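Local coordinates for protein serpin 2 (Anopheles gambiae, PDB 3PZF) that inhibits clip-domain serine proteases, CLIPB9 by forming a covalent complex, and so restrains melanization in mosquito hemolymph, at residues Y141-N152 and E165-V176; L52-S62 and I308-L318. All coordinates share one frame; numbering follows the deposited sequence.

Contact 1 (Y141-N152 and E165-V176); sequences YSNPTQTAATIN and EIVTPDSLEGAV
Glu165 lies against Asn152: its CB is 3.5 Å from Asn152 CG. Asn152 CG stands beside its own backbone N and opposite the carbonyl carbon (chi1 -68°), which brings the amide across to the next two residues. Asn152 OD1 accepts from Ile166 N at 2.7 Å, the donor well above the carbonyl plane, and from Val167 N, in that plane on a lone pair. Asn152 ND2 gives a nearly straight bond back to Val167 O, 3.1 Å long with an N-H...O angle of 172°. Ile166 CG2 also meets Ile151 CG2, and Val167 CG2 touches both Ile151 CG2 and Ala148. Pro169 CB is 3.9 Å from Pro144 CB, and Pro169 CD packs on Ala148 CB. Leu172 CD1 sits 3.7 Å from Ala148 N; CD2 reaches Ile151 CD1 and the edge of the Tyr141 ring. Ala175 CB lies 4.1 Å from the centroid of the Tyr141 ring, over its face, a CH-pi contact. Ala175 O comes within 3.4 Å of Tyr141 CG, and Val176 O approaches Tyr141 CE2. Tyr141 OH bonds to Phe113 O and Thr178 OG1. Helix 144-158 is helix F of the serpin fold; it and the loop after it lie across sheet A, where Ile151 and Ile166 touch Val180 and Val167 touches Phe334. Three bonds on one amide fix its rotation, while the rest of the interface is mainly apolar.

Contact 2 (L52-S62 and I308-L318); sequences LTLIYEASDTS and IFSQNASLPLL
The chain of 308-318 passes the C-terminal end of helix 45-58, where Leu317 N donates to Ala58 O at 2.9 Å with an N-H...O angle of 156°. Leu315 CA adds a CA-H...O contact to the same oxygen. Ala58 CB packs beside this bond, 3.6 Å from Leu318 CB and 3.7 Å from Leu315 CD2. Leu317 lies over the last carbonyls of the helix: its CD1 is 3.5 Å from Glu57 O and also close to Ser59 O. Ser59 O in turn accepts from Ser62 OG and Ser62 N, which closes the short 3-10 turn that follows the helix. Helix 45-58 is helix B of the serpin fold, part of the helical bundle behind sheet A, joined here to the connection between helix 297-302 and strand 332-341. Helix 122-132 borders the contact through Tyr124, which touches both Ala58 and Leu318. Pro316 also lies against Asp60, which is poorly ordered, so the detail is uncertain. Farther back along the helix, Ile55 and Ile308 cross at about a right angle. Ile55 CG1 stands opposite the carbonyl carbon (chi1 -70°), which leaves CG2 to meet Ile308 CG2 at 3.7 Å; the CD1 methyls of the two residues are 4.0 Å apart.

Overall arrangement
Both contacts belong to the single serpin domain, with centres about 22 Å apart and nearest atoms about 8 Å apart. They do not touch. Along the chain, 52-62 comes first, then both segments of contact 1, and 308-318 last. Contact 1 is local and joins helix 144-158 to its return loop before strand 177-188. Contact 2 is long-range and brings together segments whose closest ends are 246 residues apart in sequence. Strand 332-341 touches contact 1 and follows the 308-318 connection in sequence. In serpins the central sheet opens to take up the cleaved reactive loop, so contact 1 lies next to a part that moves during inhibition.

Contact 1 (Y141-N152 and E165-V176)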
loop_
_atom_site.group_PDB
_atom_site.type_symbol
_atom_site.label_atom_id
_atom_site.label_comp_id
_atom_site.label_asym_id
_atom_site.label_seq_id
_atom_site.Cartn_x
_atom_site.Cartn_y
_atom_site.Cartn_z
ATOM N N TYR A 141 7.829 -26.990 3.678
ATOM C CA TYR A 141 6.423 -26.986 3.250
ATOM C C TYR A 141 5.779 -28.381 3.419
ATOM O O TYR A 141 4.551 -28.521 3.350
ATOM C CB TYR A 141 6.295 -26.478 1.812
ATOM C CG TYR A 141 6.504 -24.973 1.704
ATOM C CD1 TYR A 141 5.463 -24.096 1.996
ATOM C CD2 TYR A 141 7.736 -24.428 1.333
ATOM C CE1 TYR A 141 5.634 -22.724 1.908
ATOM C CE2 TYR A 141 7.915 -23.032 1.256
ATOM C CZ TYR A 141 6.850 -22.192 1.553
ATOM O OH TYR A 141 6.955 -20.799 1.483
ATOM N N SER A 142 6.607 -29.393 3.660
ATOM C CA SER A 142 6.101 -30.734 3.930
ATOM C C SER A 142 5.344 -30.744 5.266
ATOM O O SER A 142 4.692 -31.717 5.620
ATOM C CB SER A 142 7.247 -31.760 3.924
ATOM O OG SER A 142 8.081 -31.641 5.071
ATOM N N ASN A 143 5.446 -29.639 5.995
ATOM C CA ASN A 143 4.742 -29.441 7.238
ATOM C C ASN A 143 4.076 -28.079 7.156
ATOM O O ASN A 143 4.572 -27.115 7.734
ATOM C CB ASN A 143 5.716 -29.477 8.416
ATOM C CG ASN A 143 5.007 -29.438 9.772
ATOM O OD1 ASN A 143 3.806 -29.128 9.870
ATOM N ND2 ASN A 143 5.757 -29.744 10.830
ATOM N N PRO A 144 2.954 -27.995 6.423
ATOM C CA PRO A 144 2.263 -26.718 6.198
ATOM C C PRO A 144 1.847 -26.076 7.516
ATOM O O PRO A 144 1.820 -24.864 7.634
ATOM C CB PRO A 144 1.015 -27.121 5.396
ATOM C CG PRO A 144 1.286 -28.514 4.894
ATOM C CD PRO A 144 2.200 -29.140 5.887
ATOM N N THR A 145 1.516 -26.891 8.507
ATOM C CA THR A 145 1.039 -26.356 9.769
ATOM C C THR A 145 2.120 -25.590 10.498
ATOM O O THR A 145 1.901 -24.472 10.961
ATOM C CB THR A 145 0.575 -27.484 10.687
ATOM O OG1 THR A 145 -0.396 -28.270 9.992
ATOM C CG2 THR A 145 -0.010 -26.909 11.961
ATOM N N GLN A 146 3.287 -26.203 10.619
ATOM C CA GLN A 146 4.419 -25.533 11.239
ATOM C C GLN A 146 4.803 -24.300 10.432
ATOM O O GLN A 146 5.128 -23.262 11.006
ATOM C CB GLN A 146 5.598 -26.499 11.366
ATOM C CG GLN A 146 6.977 -25.870 11.317
ATOM C CD GLN A 146 8.078 -26.926 11.269
ATOM O OE1 GLN A 146 8.816 -27.030 10.286
ATOM N NE2 GLN A 146 8.179 -27.723 12.329
ATOM N N THR A 147 4.741 -24.419 9.107
ATOM C CA THR A 147 5.182 -23.346 8.209
ATOM C C THR A 147 4.245 -22.149 8.321
ATOM O O THR A 147 4.703 -21.019 8.421
ATOM C CB THR A 147 5.257 -23.819 6.738
ATOM O OG1 THR A 147 6.149 -24.942 6.638
ATOM C CG2 THR A 147 5.786 -22.685 5.809
ATOM N N ALA A 148 2.937 -22.401 8.327
ATOM C CA ALA A 148 1.950 -21.335 8.490
ATOM C C ALA A 148 2.193 -20.577 9.792
ATOM O O ALA A 148 2.133 -19.341 9.827
ATOM C CB ALA A 148 0.538 -21.898 8.453
ATOM N N ALA A 149 2.471 -21.322 10.856
ATOM C CA ALA A 149 2.785 -20.738 12.158
ATOM C C ALA A 149 4.019 -19.846 12.067
ATOM O O ALA A 149 4.059 -18.753 12.635
ATOM C CB ALA A 149 3.005 -21.846 13.189
ATOM N N THR A 150 5.030 -20.310 11.348
ATOM C CA THR A 150 6.252 -19.545 11.229
ATOM C C THR A 150 5.970 -18.229 10.502
ATOM O O THR A 150 6.371 -17.162 10.960
ATOM C CB THR A 150 7.325 -20.343 10.500
ATOM O OG1 THR A 150 7.671 -21.498 11.290
ATOM C CG2 THR A 150 8.555 -19.489 10.294
ATOM N N ILE A 151 5.277 -18.313 9.372
ATOM C CA ILE A 151 4.969 -17.126 8.584
ATOM C C ILE A 151 4.080 -16.159 9.376
ATOM O O ILE A 151 4.313 -14.958 9.377
ATOM C CB ILE A 151 4.305 -17.507 7.247
ATOM C CG1 ILE A 151 5.326 -18.255 6.372
ATOM C CG2 ILE A 151 3.772 -16.232 6.527
ATOM C CD1 ILE A 151 4.745 -18.903 5.145
ATOM N N ASN A 152 3.078 -16.687 10.073
ATOM C CA ASN A 152 2.160 -15.830 10.808
ATOM C C ASN A 152 2.828 -15.149 11.998
ATOM O O ASN A 152 2.576 -13.972 12.258
ATOM C CB ASN A 152 0.903 -16.605 11.205
ATOM C CG ASN A 152 0.066 -16.975 9.996
ATOM O OD1 ASN A 152 0.103 -16.281 8.978
ATOM N ND2 ASN A 152 -0.676 -18.055 10.092
ATOM N N GLU A 165 -1.863 -12.788 11.179
ATOM C CA GLU A 165 -1.762 -13.937 10.290
ATOM C C GLU A 165 -2.033 -13.527 8.869
ATOM O O GLU A 165 -2.706 -12.524 8.604
ATOM C CB GLU A 165 -2.756 -15.034 10.676
ATOM C CG GLU A 165 -4.199 -14.680 10.365
ATOM C CD GLU A 165 -4.802 -13.750 11.406
ATOM O OE1 GLU A 165 -5.594 -12.845 11.038
ATOM O OE2 GLU A 165 -4.488 -13.937 12.602
ATOM N N ILE A 166 -1.526 -14.327 7.950
ATOM C CA ILE A 166 -1.701 -14.025 6.552
ATOM C C ILE A 166 -1.930 -15.283 5.719
ATOM O O ILE A 166 -2.462 -15.201 4.622
ATOM C CB ILE A 166 -0.501 -13.227 6.033
ATOM C CG1 ILE A 166 -0.781 -12.668 4.640
ATOM C CG2 ILE A 166 0.763 -14.094 6.006
ATOM C CD1 ILE A 166 0.244 -11.592 4.227
ATOM N N VAL A 167 -1.565 -16.453 6.238
ATOM C CA VAL A 167 -1.775 -17.675 5.469
ATOM C C VAL A 167 -2.372 -18.781 6.342
ATOM O O VAL A 167 -2.280 -18.746 7.560
ATOM C CB VAL A 167 -0.460 -18.218 4.841
ATOM C CG1 VAL A 167 0.153 -17.218 3.853
ATOM C CG2 VAL A 167 0.543 -18.608 5.934
ATOM N N THR A 168 -3.013 -19.744 5.701
ATOM C CA THR A 168 -3.430 -20.974 6.376
ATOM C C THR A 168 -2.655 -22.120 5.746
ATOM O O THR A 168 -2.102 -21.954 4.666
ATOM C CB THR A 168 -4.935 -21.229 6.189
ATOM O OG1 THR A 168 -5.209 -21.432 4.798
ATOM C CG2 THR A 168 -5.759 -20.054 6.719
ATOM N N PRO A 169 -2.605 -23.289 6.403
ATOM C CA PRO A 169 -1.944 -24.416 5.737
ATOM C C PRO A 169 -2.438 -24.621 4.293
ATOM O O PRO A 169 -1.642 -24.954 3.407
ATOM C CB PRO A 169 -2.313 -25.606 6.629
ATOM C CG PRO A 169 -2.440 -24.993 8.002
ATOM C CD PRO A 169 -3.044 -23.626 7.771
ATOM N N ASP A 170 -3.728 -24.399 4.058
ATOM C CA ASP A 170 -4.318 -24.639 2.742
ATOM C C ASP A 170 -3.761 -23.705 1.663
ATOM O O ASP A 170 -3.656 -24.093 0.498
ATOM C CB ASP A 170 -5.852 -24.517 2.811
ATOM C CG ASP A 170 -6.517 -25.782 3.331
ATOM O OD1 ASP A 170 -6.038 -26.886 3.001
ATOM O OD2 ASP A 170 -7.520 -25.674 4.068
ATOM N N SER A 171 -3.412 -22.478 2.044
ATOM C CA SER A 171 -2.872 -21.509 1.091
ATOM C C SER A 171 -1.385 -21.747 0.780
ATOM O O SER A 171 -0.807 -21.047 -0.051
ATOM C CB SER A 171 -3.095 -20.078 1.588
ATOM O OG SER A 171 -2.661 -19.916 2.924
ATOM N N LEU A 172 -0.786 -22.736 1.440
ATOM C CA LEU A 172 0.612 -23.120 1.205
ATOM C C LEU A 172 0.688 -24.419 0.407
ATOM O O LEU A 172 1.780 -24.896 0.089
ATOM C CB LEU A 172 1.361 -23.292 2.536
ATOM C CG LEU A 172 1.411 -22.029 3.416
ATOM C CD1 LEU A 172 2.200 -22.271 4.701
ATOM C CD2 LEU A 172 1.990 -20.867 2.646
ATOM N N GLU A 173 -0.471 -24.994 0.092
ATOM C CA GLU A 173 -0.514 -26.257 -0.638
ATOM C C GLU A 173 0.231 -26.139 -1.963
ATOM O O GLU A 173 -0.098 -25.289 -2.807
ATOM C CB GLU A 173 -1.967 -26.693 -0.882
ATOM C CG GLU A 173 -2.100 -28.140 -1.348
ATOM N N GLY A 174 1.254 -26.969 -2.130
ATOM C CA GLY A 174 2.012 -27.029 -3.370
ATOM C C GLY A 174 3.120 -25.989 -3.486
ATOM O O GLY A 174 3.790 -25.891 -4.516
ATOM N N ALA A 175 3.332 -25.219 -2.427
ATOM C CA ALA A 175 4.284 -24.109 -2.473
ATOM C C ALA A 175 5.718 -24.583 -2.293
ATOM O O ALA A 175 5.990 -25.579 -1.617
ATOM C CB ALA A 175 3.946 -23.074 -1.407
ATOM N N VAL A 176 6.623 -23.831 -2.909
ATOM C CA VAL A 176 8.041 -24.069 -2.855
ATOM C C VAL A 176 8.731 -22.775 -2.392
ATOM O O VAL A 176 9.689 -22.809 -1.620
ATOM C CB VAL A 176 8.556 -24.492 -4.245
ATOM C CG1 VAL A 176 10.039 -24.412 -4.309
ATOM C CG2 VAL A 176 8.078 -25.902 -4.572
#

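Contact 2 (L52-S62 and I308-L318)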
loop_
_atom_site.group_PDB
_atom_site.type_symbol
_atom_site.label_atom_id
_atom_site.label_comp_id
_atom_site.label_asym_id
_atom_site.label_seq_id
_atom_site.Cartn_x
_atom_site.Cartn_y
_atom_site.Cartn_z
ATOM N N LEU A 52 8.249 -6.970 -6.813
ATOM C CA LEU A 52 8.548 -7.183 -8.224
ATOM C C LEU A 52 10.018 -6.948 -8.524
ATOM O O LEU A 52 10.595 -7.672 -9.318
ATOM C CB LEU A 52 7.684 -6.286 -9.102
ATOM C CG LEU A 52 6.179 -6.584 -9.030
ATOM C CD1 LEU A 52 5.407 -5.526 -9.834
ATOM C CD2 LEU A 52 5.913 -7.990 -9.556
ATOM N N THR A 53 10.627 -5.957 -7.876
ATOM C CA THR A 53 12.037 -5.676 -8.113
ATOM C C THR A 53 12.882 -6.784 -7.483
ATOM O O THR A 53 13.871 -7.201 -8.069
ATOM C CB THR A 53 12.438 -4.294 -7.596
ATOM O OG1 THR A 53 11.587 -3.310 -8.208
ATOM C CG2 THR A 53 13.949 -3.970 -7.979
ATOM N N LEU A 54 12.472 -7.331 -6.337
ATOM C CA LEU A 54 13.241 -8.488 -5.786
ATOM C C LEU A 54 13.193 -9.672 -6.738
ATOM O O LEU A 54 14.173 -10.398 -6.912
ATOM C CB LEU A 54 12.704 -8.884 -4.420
ATOM C CG LEU A 54 13.136 -7.926 -3.291
ATOM C CD1 LEU A 54 12.181 -8.078 -2.112
ATOM C CD2 LEU A 54 14.613 -8.167 -2.848
ATOM N N ILE A 55 12.053 -9.880 -7.359
ATOM C CA ILE A 55 11.915 -10.972 -8.291
ATOM C C ILE A 55 12.748 -10.701 -9.530
ATOM O O ILE A 55 13.399 -11.620 -10.058
ATOM C CB ILE A 55 10.438 -11.208 -8.659
ATOM C CG1 ILE A 55 9.704 -11.781 -7.439
ATOM C CG2 ILE A 55 10.340 -12.153 -9.848
ATOM C CD1 ILE A 55 8.158 -11.864 -7.587
ATOM N N TYR A 56 12.756 -9.445 -9.979
ATOM C CA TYR A 56 13.654 -9.013 -11.054
ATOM C C TYR A 56 15.122 -9.306 -10.731
ATOM O O TYR A 56 15.834 -9.867 -11.550
ATOM C CB TYR A 56 13.436 -7.519 -11.339
ATOM C CG TYR A 56 14.197 -6.988 -12.536
ATOM C CD1 TYR A 56 13.768 -7.261 -13.825
ATOM C CD2 TYR A 56 15.317 -6.191 -12.368
ATOM C CE1 TYR A 56 14.451 -6.744 -14.924
ATOM C CE2 TYR A 56 16.012 -5.682 -13.460
ATOM C CZ TYR A 56 15.567 -5.963 -14.731
ATOM O OH TYR A 56 16.240 -5.462 -15.827
ATOM N N GLU A 57 15.561 -8.959 -9.523
ATOM C CA GLU A 57 16.934 -9.204 -9.082
ATOM C C GLU A 57 17.265 -10.705 -9.070
ATOM O O GLU A 57 18.415 -11.096 -9.334
ATOM C CB GLU A 57 17.123 -8.628 -7.667
ATOM C CG GLU A 57 17.192 -7.079 -7.628
ATOM C CD GLU A 57 18.615 -6.533 -7.710
ATOM O OE1 GLU A 57 19.566 -7.282 -8.134
ATOM O OE2 GLU A 57 18.789 -5.342 -7.348
ATOM N N ALA A 58 16.259 -11.527 -8.796
ATOM C CA ALA A 58 16.475 -12.988 -8.700
ATOM C C ALA A 58 16.521 -13.640 -10.064
ATOM O O ALA A 58 16.994 -14.763 -10.208
ATOM C CB ALA A 58 15.361 -13.629 -7.899
ATOM N N SER A 59 16.002 -12.947 -11.069
ATOM C CA SER A 59 15.931 -13.506 -12.408
ATOM C C SER A 59 17.195 -13.305 -13.224
ATOM O O SER A 59 17.848 -12.255 -13.171
ATOM C CB SER A 59 14.770 -12.890 -13.179
ATOM O OG SER A 59 14.941 -13.155 -14.563
ATOM N N ASP A 60 17.516 -14.324 -14.007
ATOM C CA ASP A 60 18.682 -14.307 -14.879
ATOM C C ASP A 60 18.603 -13.129 -15.839
ATOM O O ASP A 60 19.602 -12.465 -16.139
ATOM C CB ASP A 60 18.719 -15.597 -15.690
ATOM C CG ASP A 60 20.099 -15.924 -16.182
ATOM O OD1 ASP A 60 21.072 -15.477 -15.532
ATOM O OD2 ASP A 60 20.207 -16.623 -17.213
ATOM N N THR A 61 17.387 -12.900 -16.315
ATOM C CA THR A 61 17.078 -11.867 -17.284
ATOM C C THR A 61 17.686 -10.505 -16.959
ATOM O O THR A 61 18.061 -9.756 -17.860
ATOM C CB THR A 61 15.552 -11.686 -17.368
ATOM O OG1 THR A 61 15.205 -11.159 -18.651
ATOM C CG2 THR A 61 15.045 -10.749 -16.262
ATOM N N SER A 62 17.788 -10.195 -15.671
ATOM C CA SER A 62 18.012 -8.819 -15.223
ATOM C C SER A 62 19.374 -8.218 -15.627
ATOM O O SER A 62 19.628 -7.047 -15.373
ATOM C CB SER A 62 17.831 -8.744 -13.701
ATOM O OG SER A 62 18.707 -9.691 -13.095
ATOM N N ILE A 308 6.528 -14.356 -14.744
ATOM C CA ILE A 308 7.098 -14.834 -13.472
ATOM C C ILE A 308 6.248 -15.938 -12.817
ATOM O O ILE A 308 6.692 -16.615 -11.885
ATOM C CB ILE A 308 7.302 -13.685 -12.463
ATOM C CG1 ILE A 308 5.990 -12.943 -12.221
ATOM C CG2 ILE A 308 8.353 -12.698 -12.966
ATOM C CD1 ILE A 308 6.052 -12.011 -11.036
ATOM N N PHE A 309 5.021 -16.124 -13.300
ATOM C CA PHE A 309 4.187 -17.216 -12.813
ATOM C C PHE A 309 4.120 -18.366 -13.816
ATOM O O PHE A 309 3.390 -19.339 -13.611
ATOM C CB PHE A 309 2.776 -16.693 -12.482
ATOM C CG PHE A 309 2.796 -15.517 -11.563
ATOM C CD1 PHE A 309 3.227 -15.661 -10.254
ATOM C CD2 PHE A 309 2.442 -14.250 -12.016
ATOM C CE1 PHE A 309 3.277 -14.558 -9.397
ATOM C CE2 PHE A 309 2.486 -13.148 -11.165
ATOM C CZ PHE A 309 2.908 -13.304 -9.860
ATOM N N SER A 310 4.908 -18.273 -14.885
ATOM C CA SER A 310 4.832 -19.252 -15.969
ATOM C C SER A 310 5.816 -20.404 -15.782
ATOM O O SER A 310 6.708 -20.342 -14.942
ATOM C CB SER A 310 5.085 -18.571 -17.315
ATOM O OG SER A 310 6.469 -18.349 -17.532
ATOM N N GLN A 311 5.654 -21.460 -16.570
ATOM C CA GLN A 311 6.579 -22.594 -16.509
ATOM C C GLN A 311 7.981 -22.166 -16.949
ATOM O O GLN A 311 8.965 -22.871 -16.721
ATOM C CB GLN A 311 6.076 -23.745 -17.392
ATOM N N ASN A 312 8.063 -21.000 -17.581
ATOM C CA ASN A 312 9.331 -20.481 -18.080
ATOM C C ASN A 312 10.018 -19.544 -17.097
ATOM O O ASN A 312 11.037 -18.940 -17.425
ATOM C CB ASN A 312 9.099 -19.733 -19.386
ATOM C CG ASN A 312 8.379 -20.573 -20.408
ATOM O OD1 ASN A 312 8.790 -21.693 -20.705
ATOM N ND2 ASN A 312 7.283 -20.045 -20.941
ATOM N N ALA A 313 9.448 -19.401 -15.904
ATOM C CA ALA A 313 10.056 -18.558 -14.881
ATOM C C ALA A 313 11.168 -19.314 -14.161
ATOM O O ALA A 313 11.105 -20.521 -13.987
ATOM C CB ALA A 313 9.005 -18.081 -13.871
ATOM N N SER A 314 12.179 -18.573 -13.733
ATOM C CA SER A 314 13.263 -19.124 -12.953
ATOM C C SER A 314 13.802 -18.033 -12.057
ATOM O O SER A 314 13.584 -16.840 -12.295
ATOM C CB SER A 314 14.385 -19.629 -13.869
ATOM O OG SER A 314 14.872 -18.547 -14.645
ATOM N N LEU A 315 14.511 -18.449 -11.020
ATOM C CA LEU A 315 15.067 -17.529 -10.047
ATOM C C LEU A 315 16.546 -17.879 -9.818
ATOM O O LEU A 315 16.984 -18.036 -8.687
ATOM C CB LEU A 315 14.302 -17.656 -8.731
ATOM C CG LEU A 315 12.801 -17.297 -8.711
ATOM C CD1 LEU A 315 12.239 -17.764 -7.370
ATOM C CD2 LEU A 315 12.579 -15.802 -8.924
ATOM N N PRO A 316 17.322 -17.942 -10.891
ATOM C CA PRO A 316 18.694 -18.479 -10.777
ATOM C C PRO A 316 19.658 -17.637 -9.938
ATOM O O PRO A 316 20.712 -18.156 -9.535
ATOM C CB PRO A 316 19.177 -18.509 -12.229
ATOM C CG PRO A 316 18.350 -17.432 -12.911
ATOM C CD PRO A 316 17.008 -17.477 -12.250
ATOM N N LEU A 317 19.358 -16.356 -9.719
ATOM C CA LEU A 317 20.249 -15.539 -8.908
ATOM C C LEU A 317 19.829 -15.547 -7.429
ATOM O O LEU A 317 20.562 -15.045 -6.569
ATOM C CB LEU A 317 20.369 -14.096 -9.467
ATOM C CG LEU A 317 20.799 -13.962 -10.933
ATOM C CD1 LEU A 317 20.948 -12.486 -11.345
ATOM C CD2 LEU A 317 22.113 -14.722 -11.210
ATOM N N LEU A 318 18.672 -16.149 -7.124
ATOM C CA LEU A 318 18.221 -16.321 -5.744
ATOM C C LEU A 318 18.501 -17.754 -5.297
ATOM O O LEU A 318 18.968 -17.968 -4.203
ATOM C CB LEU A 318 16.709 -16.040 -5.605
ATOM C CG LEU A 318 15.998 -16.165 -4.249
ATOM C CD1 LEU A 318 14.644 -15.386 -4.281
ATOM C CD2 LEU A 318 15.755 -17.663 -3.929
#